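Local coordinates for lipopolysaccharide biosynthesis protein wbpB (Thermus thermophilus, PDB 3O9Z) that probably acts as an NAD-dependent sugar dehydrogenase in the biosynthesis of 2,3-diacetamido-2,3-dideoxy-D-mannuronic acid, a building block of lipopolysaccharide, at residues K152-G161 / R244-D252; L180-F189 / V223-P231. All blocks are in the same frame, centred on the assembly; numbering follows the deposited sequence. Where two conformers were deposited one is given.

Both contacts lie in the C-terminal α/β domain and share one mixed sheet, in which strand 152-160 of contact 1 is the parallel neighbour of strand 221-228 of contact 2. Contact 1 joins strand to strand: it is held by main-chain hydrogen bonds, with polar side chains at the ligand end and an exposed, charged far end. Contact 2 is buried and packs helices on the sheet almost wholly through aliphatic and aromatic side chains. It is nested in the chain loop that contact 1 closes. The two meet where Leu156 CD1 presses on Phe188 CG at 3.5 Å. Contact 1 gives three side chains that hydrogen-bond 2-oxoglutarate (Tyr158, Thr160, Arg247), contact 2 one, His187.

Contact 1: residues K152-G161 / R244-D252; sequences KDVVLTYVTG and RTYRSIAVD. With AKG (2-oxoglutaric acid), chain F.
Arg247 crosses Tyr158 where strands 152-160 and 245-251 pair antiparallel in the mixed sheet of the Gfo/Idh/MocA C-terminal domain. Its CG sits 4.0 Å from the centroid of the Tyr158 ring, a CH-pi contact over the face. With CG anti to the carbonyl carbon (chi1 -57°) and the chain extended to NE, the guanidinium passes beyond the ring, the two planes 73° apart. There it grips one carboxylate of 2-oxoglutarate: Arg247 NE donates to ligand O4 at 2.9 Å and Arg247 NH2 to ligand O3 at 3.0 Å. Tyr158 OH gives O4 a second, shorter bond, of 2.6 Å, and Thr160 OG1 also donates to O3. A leucine in place of Arg247 would probably cost this carboxylate the N-H donors of NE and NH2 and one of the positive charges around the ligand. Ser259 holds NH1, and Phe262 adds a cation-pi contact.

The Tyr246 side chain lies on the other face of the sheet from Tyr158 and Arg247. The edge of its ring meets the methyl of Thr157, CD2 to CG2 3.8 Å, while its hydroxyl bonds to Glu255.

At the exposed end, Asp252 N donates to Asp153 O, and Asp252 OD1 receives Asp153 N at 3.0 Å, nearly along the C-O axis. The Lys152 and Asp252 side chains cross at about a right angle, which brings Lys152 NZ within 3.6 Å of Asp252 OD2 in a salt bridge.

Contact 2: residues L180-F189 / V223-P231; sequences LATNIGIHFF and VRWFLSIDP. With AKG (2-oxoglutaric acid), chain F; NAD (nicotinamide-adenine-dinucleotide), chain E.
Leu227 reaches from the sheet into the turn between helices 180-183 and 186-196, helix-on-sheet packing in the C-terminal α/β domain that backs the 2-oxoglutarate and NAD pocket. It has more surface buried here than any other residue of the two segments. Its two methyls divide the work: CD1 meets Ile184 CG2 at 3.7 Å, whereas CD2 lies against the backbone of Leu180 and Ala181, 3.8 Å from Ala181 CA. CB of Leu227 touches the edge of the Phe188 ring at CE1. Beside it, Leu180 and Ile229 slide past each other in opposite directions, CD1 to CG2 3.8 Å.

Trp225 continues the apolar surface as part of an aromatic cluster. Phe189 points its edge at the indole face in a T-shaped pair, six-membered ring centroids 5.0 Å apart and planes at 83°. Phe188 CG occupies the crowded position between backbone N and carbonyl carbon (chi1 76°), which directs the ring edge onto the strand, where CE1 meets Leu227 CB and CZ lies 3.7 Å from Trp225 CE3, the two rings oblique. Phe188 CE2 also lies over a face of the Phe189 ring.

The turn itself is tied by Leu180 O, which accepts from both Ile184 N and Gly185 N. From this packed base the ligand-facing residues project: Ile184 CD1 approaches 2-oxoglutarate O1 at 3.7 Å, and His187 NE2 donates to its O5 at 2.8 Å. Asn183 and His187 also belong to the NAD pocket.

Farther out, Phe189 packs on Val290 and Leu294 of helix 281-294 and Trp225 on Leu216 of strand 211-218, while Ile184 leans on Tyr158 and Thr160 of strand 152-160.

Contact 1: residues K152-G161 / R244-D252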
loop_
_atom_site.group_PDB
_atom_site.type_symbol
_atom_site.label_atom_id
_atom_site.label_comp_id
_atom_site.label_asym_id
_atom_site.label_seq_id
_atom_site.Cartn_x
_atom_site.Cartn_y
_atom_site.Cartn_z
ATOM N N LYS A 152 4.088 8.887 -47.740
ATOM C CA LYS A 152 2.785 8.251 -47.846
ATOM C C LYS A 152 1.756 8.975 -46.972
ATOM O O LYS A 152 2.121 9.664 -46.013
ATOM C CB LYS A 152 2.884 6.794 -47.405
ATOM C CG LYS A 152 3.694 5.895 -48.420
ATOM C CD LYS A 152 3.518 6.317 -49.876
ATOM C CE LYS A 152 4.424 5.502 -50.803
ATOM N NZ LYS A 152 4.215 5.797 -52.262
ATOM N N ASP A 153 0.487 8.882 -47.331
ATOM C CA ASP A 153 -0.590 9.407 -46.496
ATOM C C ASP A 153 -1.169 8.239 -45.732
ATOM O O ASP A 153 -1.477 7.187 -46.285
ATOM C CB ASP A 153 -1.654 10.048 -47.386
ATOM C CG ASP A 153 -1.172 11.387 -47.900
ATOM O OD1 ASP A 153 -0.987 12.304 -47.070
ATOM O OD2 ASP A 153 -0.834 11.472 -49.101
ATOM N N VAL A 154 -1.257 8.410 -44.415
ATOM C CA VAL A 154 -1.514 7.278 -43.511
ATOM C C VAL A 154 -2.633 7.663 -42.553
ATOM O O VAL A 154 -2.670 8.800 -42.060
ATOM C CB VAL A 154 -0.256 7.002 -42.667
ATOM C CG1 VAL A 154 -0.569 5.864 -41.650
ATOM C CG2 VAL A 154 0.927 6.592 -43.536
ATOM N N VAL A 155 -3.537 6.727 -42.297
ATOM C CA VAL A 155 -4.532 6.904 -41.249
ATOM C C VAL A 155 -4.270 5.802 -40.235
ATOM O O VAL A 155 -4.291 4.612 -40.571
ATOM C CB VAL A 155 -5.962 6.781 -41.798
ATOM C CG1 VAL A 155 -6.956 6.853 -40.658
ATOM C CG2 VAL A 155 -6.229 7.906 -42.798
ATOM N N LEU A 156 -4.004 6.185 -38.992
ATOM C CA LEU A 156 -3.694 5.216 -37.921
ATOM C C LEU A 156 -4.848 5.315 -36.945
ATOM O O LEU A 156 -5.174 6.405 -36.451
ATOM C CB LEU A 156 -2.435 5.699 -37.171
ATOM C CG LEU A 156 -1.737 4.703 -36.255
ATOM C CD1 LEU A 156 -2.563 4.343 -35.030
ATOM C CD2 LEU A 156 -1.244 3.452 -37.020
ATOM N N THR A 157 -5.515 4.181 -36.700
ATOM C CA THR A 157 -6.627 4.136 -35.756
ATOM C C THR A 157 -6.342 3.052 -34.733
ATOM O O THR A 157 -5.966 1.929 -35.093
ATOM C CB THR A 157 -7.912 3.745 -36.512
ATOM O OG1 THR A 157 -8.092 4.657 -37.601
ATOM C CG2 THR A 157 -9.136 3.877 -35.587
ATOM N N TYR A 158 -6.376 3.423 -33.457
ATOM C CA TYR A 158 -5.874 2.538 -32.405
ATOM C C TYR A 158 -6.877 2.578 -31.263
ATOM O O TYR A 158 -6.884 3.524 -30.455
ATOM C CB TYR A 158 -4.478 3.025 -31.947
ATOM C CG TYR A 158 -3.667 1.956 -31.260
ATOM C CD1 TYR A 158 -3.916 1.585 -29.933
ATOM C CD2 TYR A 158 -2.689 1.266 -31.965
ATOM C CE1 TYR A 158 -3.131 0.595 -29.319
ATOM C CE2 TYR A 158 -1.935 0.258 -31.383
ATOM C CZ TYR A 158 -2.149 -0.066 -30.065
ATOM O OH TYR A 158 -1.415 -1.065 -29.452
ATOM N N VAL A 159 -7.721 1.561 -31.175
ATOM C CA VAL A 159 -8.785 1.524 -30.177
ATOM C C VAL A 159 -8.573 0.233 -29.407
ATOM O O VAL A 159 -8.466 -0.852 -29.981
ATOM C CB VAL A 159 -10.183 1.474 -30.827
ATOM C CG1 VAL A 159 -11.214 1.470 -29.725
ATOM C CG2 VAL A 159 -10.425 2.684 -31.731
ATOM N N THR A 160 -8.407 0.324 -28.095
ATOM C CA THR A 160 -8.212 -0.879 -27.300
ATOM C C THR A 160 -8.972 -0.721 -25.980
ATOM O O THR A 160 -8.621 0.112 -25.134
ATOM C CB THR A 160 -6.713 -1.208 -27.141
ATOM O OG1 THR A 160 -6.597 -2.419 -26.368
ATOM C CG2 THR A 160 -5.972 -0.078 -26.430
ATOM N N GLY A 161 -10.109 -1.410 -25.845
ATOM C CA GLY A 161 -11.016 -1.076 -24.750
ATOM C C GLY A 161 -10.414 -1.390 -23.392
ATOM O O GLY A 161 -9.684 -2.369 -23.225
ATOM N N ARG A 244 -13.670 -5.515 -29.102
ATOM C CA ARG A 244 -13.319 -4.340 -28.294
ATOM C C ARG A 244 -11.964 -3.738 -28.628
ATOM O O ARG A 244 -11.504 -2.839 -27.920
ATOM C CB ARG A 244 -13.424 -4.666 -26.803
ATOM C CG ARG A 244 -14.836 -5.100 -26.463
ATOM C CD ARG A 244 -15.049 -5.501 -25.018
ATOM N NE ARG A 244 -16.485 -5.394 -24.792
ATOM C CZ ARG A 244 -17.068 -4.386 -24.157
ATOM N NH1 ARG A 244 -16.346 -3.434 -23.584
ATOM N NH2 ARG A 244 -18.386 -4.377 -24.043
ATOM N N THR A 245 -11.335 -4.225 -29.689
ATOM C CA THR A 245 -10.096 -3.657 -30.185
ATOM C C THR A 245 -10.183 -3.479 -31.696
ATOM O O THR A 245 -10.837 -4.248 -32.430
ATOM C CB THR A 245 -8.860 -4.505 -29.879
ATOM O OG1 THR A 245 -8.904 -5.705 -30.658
ATOM C CG2 THR A 245 -8.779 -4.846 -28.365
ATOM N N TYR A 246 -9.443 -2.482 -32.154
ATOM C CA TYR A 246 -9.295 -2.194 -33.570
ATOM C C TYR A 246 -7.989 -1.428 -33.714
ATOM O O TYR A 246 -7.896 -0.277 -33.292
ATOM C CB TYR A 246 -10.482 -1.378 -34.086
ATOM C CG TYR A 246 -10.358 -1.012 -35.555
ATOM C CD1 TYR A 246 -10.358 -2.014 -36.526
ATOM C CD2 TYR A 246 -10.228 0.306 -35.962
ATOM C CE1 TYR A 246 -10.220 -1.696 -37.874
ATOM C CE2 TYR A 246 -10.115 0.639 -37.317
ATOM C CZ TYR A 246 -10.112 -0.375 -38.255
ATOM O OH TYR A 246 -9.972 -0.040 -39.586
ATOM N N ARG A 247 -6.987 -2.077 -34.301
ATOM C CA ARG A 247 -5.651 -1.515 -34.438
ATOM C C ARG A 247 -5.251 -1.566 -35.888
ATOM O O ARG A 247 -4.971 -2.648 -36.424
ATOM C CB ARG A 247 -4.617 -2.239 -33.565
ATOM C CG ARG A 247 -4.932 -2.279 -32.064
ATOM C CD ARG A 247 -3.829 -3.109 -31.377
ATOM N NE ARG A 247 -4.096 -3.406 -29.972
ATOM C CZ ARG A 247 -4.643 -4.536 -29.532
ATOM N NH1 ARG A 247 -5.105 -5.430 -30.417
ATOM N NH2 ARG A 247 -4.753 -4.764 -28.225
ATOM N N SER A 248 -5.300 -0.405 -36.536
ATOM C CA SER A 248 -5.289 -0.347 -38.001
ATOM C C SER A 248 -4.292 0.705 -38.471
ATOM O O SER A 248 -4.267 1.837 -37.966
ATOM C CB SER A 248 -6.681 0.039 -38.517
ATOM O OG SER A 248 -6.619 0.519 -39.849
ATOM N N ILE A 249 -3.453 0.331 -39.433
ATOM C CA ILE A 249 -2.651 1.309 -40.183
ATOM C C ILE A 249 -3.067 1.240 -41.645
ATOM O O ILE A 249 -2.997 0.174 -42.297
ATOM C CB ILE A 249 -1.139 1.176 -39.953
ATOM C CG1 ILE A 249 -0.396 2.276 -40.726
ATOM C CG2 ILE A 249 -0.620 -0.214 -40.333
ATOM C CD1 ILE A 249 1.075 2.394 -40.319
ATOM N N ALA A 250 -3.541 2.363 -42.179
ATOM C CA ALA A 250 -3.975 2.408 -43.591
ATOM C C ALA A 250 -3.036 3.313 -44.372
ATOM O O ALA A 250 -2.917 4.502 -44.068
ATOM C CB ALA A 250 -5.425 2.899 -43.707
ATOM N N VAL A 251 -2.314 2.746 -45.337
ATOM C CA VAL A 251 -1.265 3.488 -46.027
ATOM C C VAL A 251 -1.697 3.641 -47.486
ATOM O O VAL A 251 -1.913 2.654 -48.197
ATOM C CB VAL A 251 0.082 2.742 -45.998
ATOM C CG1 VAL A 251 1.129 3.507 -46.791
ATOM C CG2 VAL A 251 0.533 2.503 -44.542
ATOM N N ASP A 252 -1.855 4.891 -47.907
ATOM C CA ASP A 252 -2.318 5.208 -49.256
ATOM C C ASP A 252 -3.587 4.399 -49.572
ATOM O O ASP A 252 -3.703 3.849 -50.671
ATOM C CB ASP A 252 -1.213 4.861 -50.266
ATOM C CG ASP A 252 -0.088 5.890 -50.315
ATOM O OD1 ASP A 252 -0.062 6.853 -49.510
ATOM O OD2 ASP A 252 0.786 5.723 -51.202
HETATM C C1 AKG F . -0.909 -1.535 -22.332
HETATM O O1 AKG F . -2.071 -1.802 -21.929
HETATM O O2 AKG F . -0.086 -0.963 -21.609
HETATM C C2 AKG F . -0.411 -1.977 -23.617
HETATM O O5 AKG F . 0.740 -1.688 -23.936
HETATM C C3 AKG F . -1.296 -2.751 -24.558
HETATM C C4 AKG F . -1.932 -1.751 -25.523
HETATM C C5 AKG F . -2.990 -2.362 -26.420
HETATM O O3 AKG F . -3.860 -3.102 -25.922
HETATM O O4 AKG F . -2.971 -2.120 -27.629
HETATM O O HOH W 1 -6.689 3.276 -39.893
#

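Contact 2: residues L180-F189 / V223-P231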
loop_
_atom_site.group_PDB
_atom_site.type_symbol
_atom_site.label_atom_id
_atom_site.label_comp_id
_atom_site.label_asym_id
_atom_site.label_seq_id
_atom_site.Cartn_x
_atom_site.Cartn_y
_atom_site.Cartn_z
ATOM N N LEU A 180 -2.390 9.045 -21.636
ATOM C CA LEU A 180 -2.903 8.075 -22.608
ATOM C C LEU A 180 -2.013 7.919 -23.852
ATOM O O LEU A 180 -1.744 6.813 -24.302
ATOM C CB LEU A 180 -4.354 8.453 -22.954
ATOM C CG LEU A 180 -5.043 7.489 -23.922
ATOM C CD1 LEU A 180 -5.312 6.209 -23.176
ATOM C CD2 LEU A 180 -6.365 8.106 -24.384
ATOM N N ALA A 181 -1.572 9.061 -24.393
ATOM C CA ALA A 181 -0.759 9.006 -25.618
ATOM C C ALA A 181 0.603 8.372 -25.414
ATOM O O ALA A 181 1.183 7.818 -26.363
ATOM C CB ALA A 181 -0.576 10.425 -26.180
ATOM N N THR A 182 1.055 8.307 -24.167
ATOM C CA THR A 182 2.281 7.576 -23.868
ATOM C C THR A 182 1.956 6.120 -23.530
ATOM O O THR A 182 2.479 5.188 -24.133
ATOM C CB THR A 182 2.995 8.202 -22.681
ATOM O OG1 THR A 182 3.473 9.510 -23.036
ATOM C CG2 THR A 182 4.217 7.372 -22.266
ATOM N N ASN A 183 1.110 5.938 -22.520
ATOM C CA ASN A 183 0.891 4.604 -21.989
ATOM C C ASN A 183 0.349 3.661 -23.030
ATOM O O ASN A 183 0.826 2.546 -23.083
ATOM C CB ASN A 183 -0.047 4.646 -20.787
ATOM C CG ASN A 183 -0.108 3.321 -20.081
ATOM O OD1 ASN A 183 0.935 2.754 -19.753
ATOM N ND2 ASN A 183 -1.317 2.764 -19.918
ATOM N N ILE A 184 -0.624 4.100 -23.833
ATOM C CA ILE A 184 -1.119 3.231 -24.882
ATOM C C ILE A 184 -0.497 3.661 -26.210
ATOM O O ILE A 184 -0.036 2.828 -26.956
ATOM C CB ILE A 184 -2.641 3.308 -24.951
ATOM C CG1 ILE A 184 -3.264 2.982 -23.588
ATOM C CG2 ILE A 184 -3.147 2.323 -26.019
ATOM C CD1 ILE A 184 -3.022 1.571 -23.044
ATOM N N GLY A 185 -0.466 4.952 -26.474
ATOM C CA GLY A 185 -0.029 5.446 -27.798
ATOM C C GLY A 185 1.400 5.171 -28.171
ATOM O O GLY A 185 1.699 5.110 -29.375
ATOM N N ILE A 186 2.272 4.887 -27.199
ATOM C CA ILE A 186 3.678 4.702 -27.584
ATOM C C ILE A 186 3.841 3.603 -28.615
ATOM O O ILE A 186 4.749 3.652 -29.461
ATOM C CB ILE A 186 4.544 4.438 -26.344
ATOM C CG1 ILE A 186 6.035 4.579 -26.717
ATOM C CG2 ILE A 186 4.267 3.066 -25.685
ATOM C CD1 ILE A 186 6.432 6.021 -26.814
ATOM N N HIS A 187 3.000 2.568 -28.580
ATOM C CA HIS A 187 3.068 1.495 -29.549
ATOM C C HIS A 187 3.001 2.057 -30.956
ATOM O O HIS A 187 3.812 1.664 -31.799
ATOM C CB HIS A 187 1.907 0.517 -29.343
ATOM C CG HIS A 187 2.111 -0.473 -28.240
ATOM N ND1 HIS A 187 3.056 -1.476 -28.293
ATOM C CD2 HIS A 187 1.444 -0.633 -27.072
ATOM C CE1 HIS A 187 2.964 -2.216 -27.200
ATOM N NE2 HIS A 187 2.015 -1.709 -26.432
ATOM N N PHE A 188 1.997 2.870 -31.214
ATOM C CA PHE A 188 1.859 3.351 -32.584
ATOM C C PHE A 188 2.779 4.526 -32.903
ATOM O O PHE A 188 3.186 4.617 -34.078
ATOM C CB PHE A 188 0.394 3.561 -33.015
ATOM C CG PHE A 188 -0.268 4.794 -32.470
ATOM C CD1 PHE A 188 -1.152 4.700 -31.418
ATOM C CD2 PHE A 188 -0.050 6.037 -33.061
ATOM C CE1 PHE A 188 -1.769 5.814 -30.911
ATOM C CE2 PHE A 188 -0.670 7.153 -32.552
ATOM C CZ PHE A 188 -1.522 7.025 -31.473
ATOM N N PHE A 189 3.099 5.403 -31.947
ATOM C CA PHE A 189 4.092 6.451 -32.235
ATOM C C PHE A 189 5.394 5.752 -32.630
ATOM O O PHE A 189 6.104 6.190 -33.560
ATOM C CB PHE A 189 4.227 7.507 -31.133
ATOM C CG PHE A 189 2.994 8.345 -30.988
ATOM C CD1 PHE A 189 2.558 9.171 -32.019
ATOM C CD2 PHE A 189 2.259 8.309 -29.820
ATOM C CE1 PHE A 189 1.403 9.913 -31.873
ATOM C CE2 PHE A 189 1.136 9.086 -29.669
ATOM C CZ PHE A 189 0.671 9.854 -30.703
ATOM N N VAL A 223 0.428 11.687 -41.273
ATOM C CA VAL A 223 -0.375 10.704 -40.547
ATOM C C VAL A 223 -1.502 11.351 -39.793
ATOM O O VAL A 223 -1.252 12.263 -39.003
ATOM C CB VAL A 223 0.498 9.939 -39.507
ATOM C CG1 VAL A 223 -0.297 8.757 -38.868
ATOM C CG2 VAL A 223 1.787 9.425 -40.177
ATOM N N ARG A 224 -2.741 10.921 -39.999
ATOM C CA ARG A 224 -3.857 11.354 -39.137
ATOM C C ARG A 224 -4.052 10.200 -38.169
ATOM O O ARG A 224 -4.173 9.043 -38.615
ATOM C CB ARG A 224 -5.116 11.576 -39.968
ATOM C CG ARG A 224 -4.940 12.740 -40.950
ATOM C CD ARG A 224 -6.187 12.926 -41.784
ATOM N NE ARG A 224 -6.308 11.916 -42.823
ATOM C CZ ARG A 224 -7.454 11.653 -43.444
ATOM N NH1 ARG A 224 -7.514 10.737 -44.426
ATOM N NH2 ARG A 224 -8.562 12.235 -42.998
ATOM N N TRP A 225 -4.077 10.464 -36.858
ATOM C CA TRP A 225 -4.150 9.394 -35.862
ATOM C C TRP A 225 -5.279 9.593 -34.870
ATOM O O TRP A 225 -5.668 10.710 -34.566
ATOM C CB TRP A 225 -2.792 9.181 -35.174
ATOM C CG TRP A 225 -2.232 10.407 -34.469
ATOM C CD1 TRP A 225 -1.346 11.336 -34.990
ATOM C CD2 TRP A 225 -2.503 10.821 -33.138
ATOM N NE1 TRP A 225 -1.047 12.294 -34.041
ATOM C CE2 TRP A 225 -1.735 11.983 -32.893
ATOM C CE3 TRP A 225 -3.262 10.271 -32.091
ATOM C CZ2 TRP A 225 -1.742 12.666 -31.681
ATOM C CZ3 TRP A 225 -3.258 10.970 -30.884
ATOM C CH2 TRP A 225 -2.521 12.147 -30.685
ATOM N N PHE A 226 -5.804 8.471 -34.375
ATOM C CA PHE A 226 -6.858 8.451 -33.389
ATOM C C PHE A 226 -6.573 7.308 -32.442
ATOM O O PHE A 226 -6.314 6.187 -32.905
ATOM C CB PHE A 226 -8.209 8.258 -34.088
ATOM C CG PHE A 226 -9.376 8.224 -33.144
ATOM C CD1 PHE A 226 -10.112 9.377 -32.926
ATOM C CD2 PHE A 226 -9.724 7.044 -32.491
ATOM C CE1 PHE A 226 -11.194 9.367 -32.066
ATOM C CE2 PHE A 226 -10.818 7.023 -31.612
ATOM C CZ PHE A 226 -11.530 8.209 -31.372
ATOM N N LEU A 227 -6.604 7.629 -31.153
ATOM C CA LEU A 227 -6.333 6.668 -30.075
ATOM C C LEU A 227 -7.510 6.697 -29.079
ATOM O O LEU A 227 -7.883 7.777 -28.604
ATOM C CB LEU A 227 -5.038 7.147 -29.389
ATOM C CG LEU A 227 -4.775 6.462 -28.048
ATOM C CD1 LEU A 227 -4.561 4.955 -28.168
ATOM C CD2 LEU A 227 -3.544 7.187 -27.440
ATOM N N SER A 228 -8.050 5.531 -28.721
ATOM C CA SER A 228 -9.032 5.530 -27.653
ATOM C C SER A 228 -9.001 4.217 -26.887
ATOM O O SER A 228 -8.634 3.152 -27.425
ATOM C CB SER A 228 -10.443 5.730 -28.197
ATOM O OG SER A 228 -11.419 5.836 -27.144
ATOM N N ILE A 229 -9.363 4.342 -25.618
ATOM C CA ILE A 229 -9.623 3.187 -24.759
ATOM C C ILE A 229 -11.110 2.973 -24.527
ATOM O O ILE A 229 -11.493 2.160 -23.669
ATOM C CB ILE A 229 -8.827 3.227 -23.426
ATOM C CG1 ILE A 229 -9.112 4.559 -22.748
ATOM C CG2 ILE A 229 -7.322 3.028 -23.721
ATOM C CD1 ILE A 229 -8.622 4.677 -21.269
ATOM N N ASP A 230 -11.928 3.731 -25.258
ATOM C CA ASP A 230 -13.399 3.501 -25.259
ATOM C C ASP A 230 -13.738 2.588 -26.444
ATOM O O ASP A 230 -13.604 3.009 -27.598
ATOM C CB ASP A 230 -14.083 4.855 -25.382
ATOM C CG ASP A 230 -15.587 4.770 -25.377
ATOM O OD1 ASP A 230 -16.104 3.644 -25.509
ATOM O OD2 ASP A 230 -16.216 5.852 -25.295
ATOM N N PRO A 231 -14.198 1.362 -26.161
ATOM C CA PRO A 231 -14.448 0.429 -27.264
ATOM C C PRO A 231 -15.669 0.796 -28.125
ATOM O O PRO A 231 -15.816 0.233 -29.205
ATOM C CB PRO A 231 -14.666 -0.897 -26.522
ATOM C CG PRO A 231 -15.300 -0.490 -25.237
ATOM C CD PRO A 231 -14.477 0.758 -24.842
HETATM C C1 AKG F . -0.909 -1.535 -22.332
HETATM O O1 AKG F . -2.071 -1.802 -21.929
HETATM O O2 AKG F . -0.086 -0.963 -21.609
HETATM C C2 AKG F . -0.411 -1.977 -23.617
HETATM O O5 AKG F . 0.740 -1.688 -23.936
HETATM C C3 AKG F . -1.296 -2.751 -24.558
HETATM C C4 AKG F . -1.932 -1.751 -25.523
HETATM C C5 AKG F . -2.990 -2.362 -26.420
HETATM O O3 AKG F . -3.860 -3.102 -25.922
HETATM O O4 AKG F . -2.971 -2.120 -27.629
HETATM P PA NAD E . -0.106 -3.654 -13.483
HETATM O O1A NAD E . -0.953 -4.844 -13.736
HETATM O O2A NAD E . -0.627 -2.422 -12.726
HETATM O O5B NAD E . 1.124 -4.301 -12.733
HETATM C C5B NAD E . 2.083 -3.386 -12.280
HETATM C C4B NAD E . 2.950 -4.093 -11.209
HETATM O O4B NAD E . 4.081 -3.265 -10.833
HETATM C C3B NAD E . 2.104 -4.246 -9.914
HETATM O O3B NAD E . 2.052 -5.620 -9.480
HETATM C C2B NAD E . 2.772 -3.303 -8.899
HETATM O O2B NAD E . 2.688 -3.731 -7.532
HETATM C C1B NAD E . 4.235 -3.431 -9.417
HETATM N N9A NAD E . 5.072 -2.320 -8.893
HETATM C C8A NAD E . 4.804 -1.086 -8.382
HETATM N N7A NAD E . 5.925 -0.481 -7.995
HETATM C C5A NAD E . 6.955 -1.371 -8.171
HETATM C C6A NAD E . 8.381 -1.348 -7.929
HETATM N N6A NAD E . 8.961 -0.257 -7.340
HETATM N N1A NAD E . 8.989 -2.465 -8.308
HETATM C C2A NAD E . 8.508 -3.567 -8.869
HETATM N N3A NAD E . 7.168 -3.623 -9.080
HETATM C C4A NAD E . 6.449 -2.540 -8.765
HETATM O O3 NAD E . 0.454 -3.123 -14.884
HETATM P PN NAD E . 0.837 -3.866 -16.205
HETATM O O1N NAD E . -0.327 -3.748 -17.187
HETATM O O2N NAD E . 1.395 -5.227 -15.897
HETATM O O5D NAD E . 1.919 -2.889 -16.859
HETATM C C5D NAD E . 3.231 -3.137 -16.420
HETATM C C4D NAD E . 4.155 -2.493 -17.470
HETATM O O4D NAD E . 3.999 -3.298 -18.659
HETATM C C3D NAD E . 3.846 -1.036 -17.845
HETATM O O3D NAD E . 5.127 -0.438 -18.221
HETATM C C2D NAD E . 3.026 -1.223 -19.132
HETATM O O2D NAD E . 3.154 -0.123 -20.019
HETATM C C1D NAD E . 3.558 -2.508 -19.778
HETATM N N1N NAD E . 2.564 -3.197 -20.600
HETATM C C2N NAD E . 2.888 -3.589 -21.813
HETATM C C3N NAD E . 2.044 -4.261 -22.673
HETATM C C7N NAD E . 2.566 -4.551 -24.021
HETATM O O7N NAD E . 3.791 -4.626 -24.254
HETATM N N7N NAD E . 1.630 -4.853 -24.913
HETATM C C4N NAD E . 0.761 -4.564 -22.198
HETATM C C5N NAD E . 0.477 -4.215 -20.877
HETATM C C6N NAD E . 1.384 -3.543 -20.062
#